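Local structure of fructosamine deglycase FrlB (Bacillus subtilis, 3EUA) at residues Glu89-Ala94 with Ala116-Tyr121; Asp166-Val171 with Gly292-Leu297. The protein converts a range of fructosamine 6-phosphates into glucose 6-phosphate and a free amino acid. All blocks are in the same frame, centred on the assembly; numbering follows the deposited sequence.

Contact 1: Glu89-Ala94 with Ala116-Tyr121; sequences ETVKAA and AQEAQY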
loop_
_atom_site.group_PDB
_atom_site.type_symbol
_atom_site.label_atom_id
_atom_site.label_comp_id
_atom_site.label_asym_id
_atom_site.label_seq_id
_atom_site.Cartn_x
_atom_site.Cartn_y
_atom_site.Cartn_z
ATOM N N GLU A 89 -8.916 14.283 -10.140
ATOM C CA GLU A 89 -8.457 12.941 -10.517
ATOM C C GLU A 89 -9.565 11.890 -10.341
ATOM O O GLU A 89 -9.674 10.933 -11.111
ATOM C CB GLU A 89 -7.246 12.491 -9.703
ATOM C CG GLU A 89 -6.050 13.400 -9.749
ATOM C CD GLU A 89 -6.023 14.420 -8.621
ATOM O OE1 GLU A 89 -7.002 15.156 -8.380
ATOM O OE2 GLU A 89 -4.964 14.464 -7.972
ATOM N N THR A 90 -10.372 12.065 -9.310
ATOM C CA THR A 90 -11.467 11.130 -9.052
ATOM C C THR A 90 -12.575 11.325 -10.083
ATOM O O THR A 90 -13.152 10.353 -10.583
ATOM C CB THR A 90 -11.933 11.249 -7.609
ATOM O OG1 THR A 90 -10.778 11.088 -6.778
ATOM C CG2 THR A 90 -12.942 10.148 -7.259
ATOM N N VAL A 91 -12.825 12.584 -10.454
ATOM C CA VAL A 91 -13.802 12.899 -11.474
ATOM C C VAL A 91 -13.370 12.252 -12.790
ATOM O O VAL A 91 -14.150 11.568 -13.446
ATOM C CB VAL A 91 -13.949 14.419 -11.666
ATOM C CG1 VAL A 91 -14.774 14.756 -12.938
ATOM C CG2 VAL A 91 -14.561 15.083 -10.422
ATOM N N LYS A 92 -12.105 12.440 -13.151
ATOM C CA LYS A 92 -11.579 11.865 -14.380
ATOM C C LYS A 92 -11.586 10.347 -14.293
ATOM O O LYS A 92 -11.885 9.697 -15.261
ATOM C CB LYS A 92 -10.193 12.407 -14.735
ATOM N N ALA A 93 -11.274 9.764 -13.135
ATOM C CA ALA A 93 -11.297 8.301 -12.995
ATOM C C ALA A 93 -12.693 7.735 -13.254
ATOM O O ALA A 93 -12.809 6.650 -13.853
ATOM C CB ALA A 93 -10.792 7.834 -11.619
ATOM N N ALA A 94 -13.732 8.454 -12.818
ATOM C CA ALA A 94 -15.128 8.022 -13.037
ATOM C C ALA A 94 -15.424 7.997 -14.527
ATOM O O ALA A 94 -16.002 7.022 -15.039
ATOM C CB ALA A 94 -16.163 8.952 -12.309
ATOM N N ALA A 116 -20.474 13.409 -9.306
ATOM C CA ALA A 116 -21.826 12.901 -9.375
ATOM C C ALA A 116 -22.303 12.918 -10.825
ATOM O O ALA A 116 -22.987 11.994 -11.272
ATOM C CB ALA A 116 -22.732 13.716 -8.488
ATOM N N GLN A 117 -21.906 13.938 -11.574
ATOM C CA GLN A 117 -22.314 14.037 -12.958
ATOM C C GLN A 117 -21.697 12.942 -13.809
ATOM O O GLN A 117 -22.357 12.446 -14.710
ATOM C CB GLN A 117 -21.957 15.410 -13.499
ATOM C CG GLN A 117 -22.702 16.547 -12.796
ATOM C CD GLN A 117 -22.136 17.914 -13.172
ATOM O OE1 GLN A 117 -21.534 18.056 -14.233
ATOM N NE2 GLN A 117 -22.308 18.916 -12.293
ATOM N N GLU A 118 -20.453 12.553 -13.524
ATOM C CA GLU A 118 -19.767 11.519 -14.301
ATOM C C GLU A 118 -20.174 10.092 -13.956
ATOM O O GLU A 118 -20.217 9.241 -14.844
ATOM C CB GLU A 118 -18.246 11.621 -14.129
ATOM C CG GLU A 118 -17.625 12.893 -14.609
ATOM C CD GLU A 118 -17.804 13.124 -16.105
ATOM O OE1 GLU A 118 -18.038 12.154 -16.868
ATOM O OE2 GLU A 118 -17.694 14.294 -16.501
ATOM N N ALA A 119 -20.438 9.827 -12.681
ATOM C CA ALA A 119 -20.771 8.482 -12.219
ATOM C C ALA A 119 -22.172 8.084 -12.622
ATOM O O ALA A 119 -23.068 8.910 -12.651
ATOM C CB ALA A 119 -20.604 8.362 -10.696
ATOM N N GLN A 120 -22.363 6.792 -12.897
ATOM C CA GLN A 120 -23.658 6.280 -13.301
ATOM C C GLN A 120 -24.631 6.266 -12.126
ATOM O O GLN A 120 -25.811 6.590 -12.290
ATOM C CB GLN A 120 -23.502 4.885 -13.967
ATOM C CG GLN A 120 -24.810 4.287 -14.493
ATOM C CD GLN A 120 -24.653 2.962 -15.209
ATOM O OE1 GLN A 120 -23.551 2.533 -15.547
ATOM N NE2 GLN A 120 -25.782 2.311 -15.474
ATOM N N TYR A 121 -24.142 5.875 -10.957
ATOM C CA TYR A 121 -24.921 5.849 -9.725
ATOM C C TYR A 121 -24.226 6.744 -8.701
ATOM O O TYR A 121 -23.001 6.807 -8.669
ATOM C CB TYR A 121 -25.035 4.418 -9.177
ATOM C CG TYR A 121 -25.912 3.501 -10.005
ATOM C CD1 TYR A 121 -25.378 2.762 -11.060
ATOM C CD2 TYR A 121 -27.281 3.379 -9.732
ATOM C CE1 TYR A 121 -26.162 1.931 -11.802
ATOM C CE2 TYR A 121 -28.082 2.557 -10.504
ATOM C CZ TYR A 121 -27.504 1.832 -11.523
ATOM O OH TYR A 121 -28.263 1.004 -12.300
#
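E118, the last residue of helix 114-118, leans across V91 and A94 on one side of helix 88-99, inside the first SIS domain, an alpha/beta fold with a parallel sheet. Helix 88-99 makes the beta-alpha-beta crossover from strand 76-82 to strand 103-108, and the short helix 114-118 lies in the next connection, leading to strand 121-124, outermost in this chain's sheet. Followed outward, E118 first sets its CB against the CB of A94, 3.8 Å away; a methyl is small enough for the two backbones to close to 5.7 Å between the CA atoms of A94 and A119. With CG beside the backbone N and anti to the carbonyl carbon (chi1 -62°), the next methylene passes over V91, its CG 3.8 Å from V91 CG1. The two side chains meet at about a right angle. The chain then bends at chi2 (-62°), turning CD and its two oxygens away from V91. Glutamate suits this partly exposed place because its methylenes serve as apolar surface while the carboxylate extends beyond them. L115 also touches V91 and A94, and R98 of helix 88-99 donates NH1 to the carbonyl oxygen of E118, a polar tie beside the apolar one. At A119 the chain leaves helical geometry, its backbone N 4.4 Å from A94 CB.

Contact 2: Asp166-Val171 with Gly292-Leu297; sequences DQLQAV and GYLAPL
Segments 166-171 and 292-297, on helices 158-190 and 288-313, have their nearest CA atoms at L168 and L294, 7.9 Å apart, with no hydrogen bond between them. This is a helix-helix contact of the two-domain SIS architecture: helix 158-190 is the long rod that spans the two halves of the chain, and helix 288-313 is the last helix of the second. Within 166-171 the contact rests on L168. Its CG stands anti to the backbone N, beside the carbonyl carbon (chi1 -152°), which carries the fork toward helix 288-313, and the two methyls divide the work: CD1 approaches L294 CB at 4.1 Å, while CD2 packs on L297, 3.7 Å from CD2 of that residue and equally close to its CB. L168 meets L297 at about a right angle and L294 obliquely. A branched apolar tip suits a buried place with two neighbours one helical turn apart. L165, one turn earlier on the same long helix, also touches L294 and L297, and Y142 brings in helix 137-153. Helix 288-313 is kinked here. P296 has no N-H to give to the turn before it, and L297 N makes a weak bond to L294 O (3.0 Å) rather than reaching back to Y293. The carbonyl of Y293 is instead satisfied by the hydroxyl of Y142. L294 O also lies beside the incoming leucine, 4.0 Å from L168 CD2.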
loop_
_atom_site.group_PDB
_atom_site.type_symbol
_atom_site.label_atom_id
_atom_site.label_comp_id
_atom_site.label_asym_id
_atom_site.label_seq_id
_atom_site.Cartn_x
_atom_site.Cartn_y
_atom_site.Cartn_z
ATOM N N ASP A 166 -25.933 0.187 12.427
ATOM C CA ASP A 166 -26.983 0.909 13.159
ATOM C C ASP A 166 -26.633 0.992 14.651
ATOM O O ASP A 166 -26.796 2.057 15.278
ATOM C CB ASP A 166 -28.337 0.248 12.969
ATOM C CG ASP A 166 -29.505 1.142 13.432
ATOM O OD1 ASP A 166 -29.373 2.387 13.311
ATOM O OD2 ASP A 166 -30.550 0.590 13.854
ATOM N N GLN A 167 -26.114 -0.108 15.199
ATOM C CA GLN A 167 -25.678 -0.172 16.602
ATOM C C GLN A 167 -24.319 0.505 16.848
ATOM O O GLN A 167 -23.958 0.789 17.994
ATOM C CB GLN A 167 -25.540 -1.621 17.020
ATOM C CG GLN A 167 -26.832 -2.385 17.018
ATOM C CD GLN A 167 -27.765 -1.998 18.154
ATOM O OE1 GLN A 167 -27.341 -1.487 19.188
ATOM N NE2 GLN A 167 -29.044 -2.297 17.982
ATOM N N LEU A 168 -23.572 0.807 15.785
ATOM C CA LEU A 168 -22.222 1.356 15.950
ATOM C C LEU A 168 -22.188 2.797 16.489
ATOM O O LEU A 168 -21.204 3.201 17.102
ATOM C CB LEU A 168 -21.444 1.284 14.627
ATOM C CG LEU A 168 -19.934 1.185 14.788
ATOM C CD1 LEU A 168 -19.599 -0.173 15.476
ATOM C CD2 LEU A 168 -19.258 1.312 13.449
ATOM N N GLN A 169 -23.238 3.588 16.274
ATOM C CA GLN A 169 -23.201 4.948 16.800
ATOM C C GLN A 169 -23.110 4.905 18.323
ATOM O O GLN A 169 -22.391 5.689 18.897
ATOM C CB GLN A 169 -24.381 5.805 16.364
ATOM C CG GLN A 169 -24.248 7.296 16.750
ATOM C CD GLN A 169 -23.063 7.966 16.123
ATOM O OE1 GLN A 169 -22.674 7.640 14.987
ATOM N NE2 GLN A 169 -22.487 8.962 16.832
ATOM N N ALA A 170 -23.818 3.981 18.974
ATOM C CA ALA A 170 -23.758 3.877 20.426
ATOM C C ALA A 170 -22.337 3.485 20.857
ATOM O O ALA A 170 -21.845 3.945 21.896
ATOM C CB ALA A 170 -24.779 2.870 20.937
ATOM N N VAL A 171 -21.672 2.669 20.032
ATOM C CA VAL A 171 -20.282 2.252 20.296
ATOM C C VAL A 171 -19.372 3.490 20.255
ATOM O O VAL A 171 -18.515 3.659 21.133
ATOM C CB VAL A 171 -19.760 1.177 19.277
ATOM C CG1 VAL A 171 -18.372 0.674 19.684
ATOM C CG2 VAL A 171 -20.740 -0.034 19.159
ATOM N N GLY A 292 -14.867 -7.468 13.381
ATOM C CA GLY A 292 -13.555 -7.155 12.814
ATOM C C GLY A 292 -13.638 -6.159 11.682
ATOM O O GLY A 292 -12.706 -5.347 11.480
ATOM N N TYR A 293 -14.761 -6.187 10.958
ATOM C CA TYR A 293 -14.954 -5.263 9.856
ATOM C C TYR A 293 -15.389 -3.889 10.330
ATOM O O TYR A 293 -15.091 -2.888 9.663
ATOM C CB TYR A 293 -15.992 -5.800 8.856
ATOM C CG TYR A 293 -15.736 -7.204 8.313
ATOM C CD1 TYR A 293 -14.459 -7.609 7.939
ATOM C CD2 TYR A 293 -16.793 -8.072 8.033
ATOM C CE1 TYR A 293 -14.226 -8.863 7.414
ATOM C CE2 TYR A 293 -16.560 -9.366 7.499
ATOM C CZ TYR A 293 -15.260 -9.732 7.183
ATOM O OH TYR A 293 -14.926 -10.946 6.628
ATOM N N LEU A 294 -16.047 -3.819 11.487
ATOM C CA LEU A 294 -16.556 -2.545 12.036
ATOM C C LEU A 294 -15.615 -1.813 12.997
ATOM O O LEU A 294 -15.704 -0.585 13.141
ATOM C CB LEU A 294 -17.910 -2.783 12.739
ATOM C CG LEU A 294 -19.048 -3.222 11.791
ATOM C CD1 LEU A 294 -20.264 -3.740 12.579
ATOM C CD2 LEU A 294 -19.440 -2.108 10.786
ATOM N N ALA A 295 -14.709 -2.537 13.627
ATOM C CA ALA A 295 -13.770 -1.911 14.583
ATOM C C ALA A 295 -12.995 -0.737 14.007
ATOM O O ALA A 295 -12.773 0.247 14.735
ATOM C CB ALA A 295 -12.798 -2.914 15.161
ATOM N N PRO A 296 -12.549 -0.835 12.733
ATOM C CA PRO A 296 -11.799 0.328 12.213
ATOM C C PRO A 296 -12.578 1.655 12.206
ATOM O O PRO A 296 -11.968 2.745 12.317
ATOM C CB PRO A 296 -11.445 -0.064 10.779
ATOM C CG PRO A 296 -11.860 -1.449 10.558
ATOM C CD PRO A 296 -12.621 -1.946 11.762
ATOM N N LEU A 297 -13.895 1.570 12.008
ATOM C CA LEU A 297 -14.764 2.770 12.034
ATOM C C LEU A 297 -14.732 3.408 13.405
ATOM O O LEU A 297 -14.632 4.637 13.535
ATOM C CB LEU A 297 -16.196 2.466 11.660
ATOM C CG LEU A 297 -16.469 2.209 10.193
ATOM C CD1 LEU A 297 -15.533 1.149 9.571
ATOM C CD2 LEU A 297 -17.913 1.790 10.041
#

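In the fold
The two contacts act at different levels of the fold. Contact 1 joins neighbouring connections within the first SIS domain, about 20 Å from the centre of the chain, whereas contact 2, at about 13 Å, joins the long helix 158-190 to the last helix of the second. Their centres are 29 Å apart and their nearest atoms about 19 Å, so they do not touch. The helix carrying V91 and A94 also reaches the second subunit: E89 OE2 makes a salt bridge to R261 and a hydrogen bond to H234 there. In SIS proteins the loop entering such a helix commonly binds the sugar phosphate, so helix 88-99 probably borders the active site.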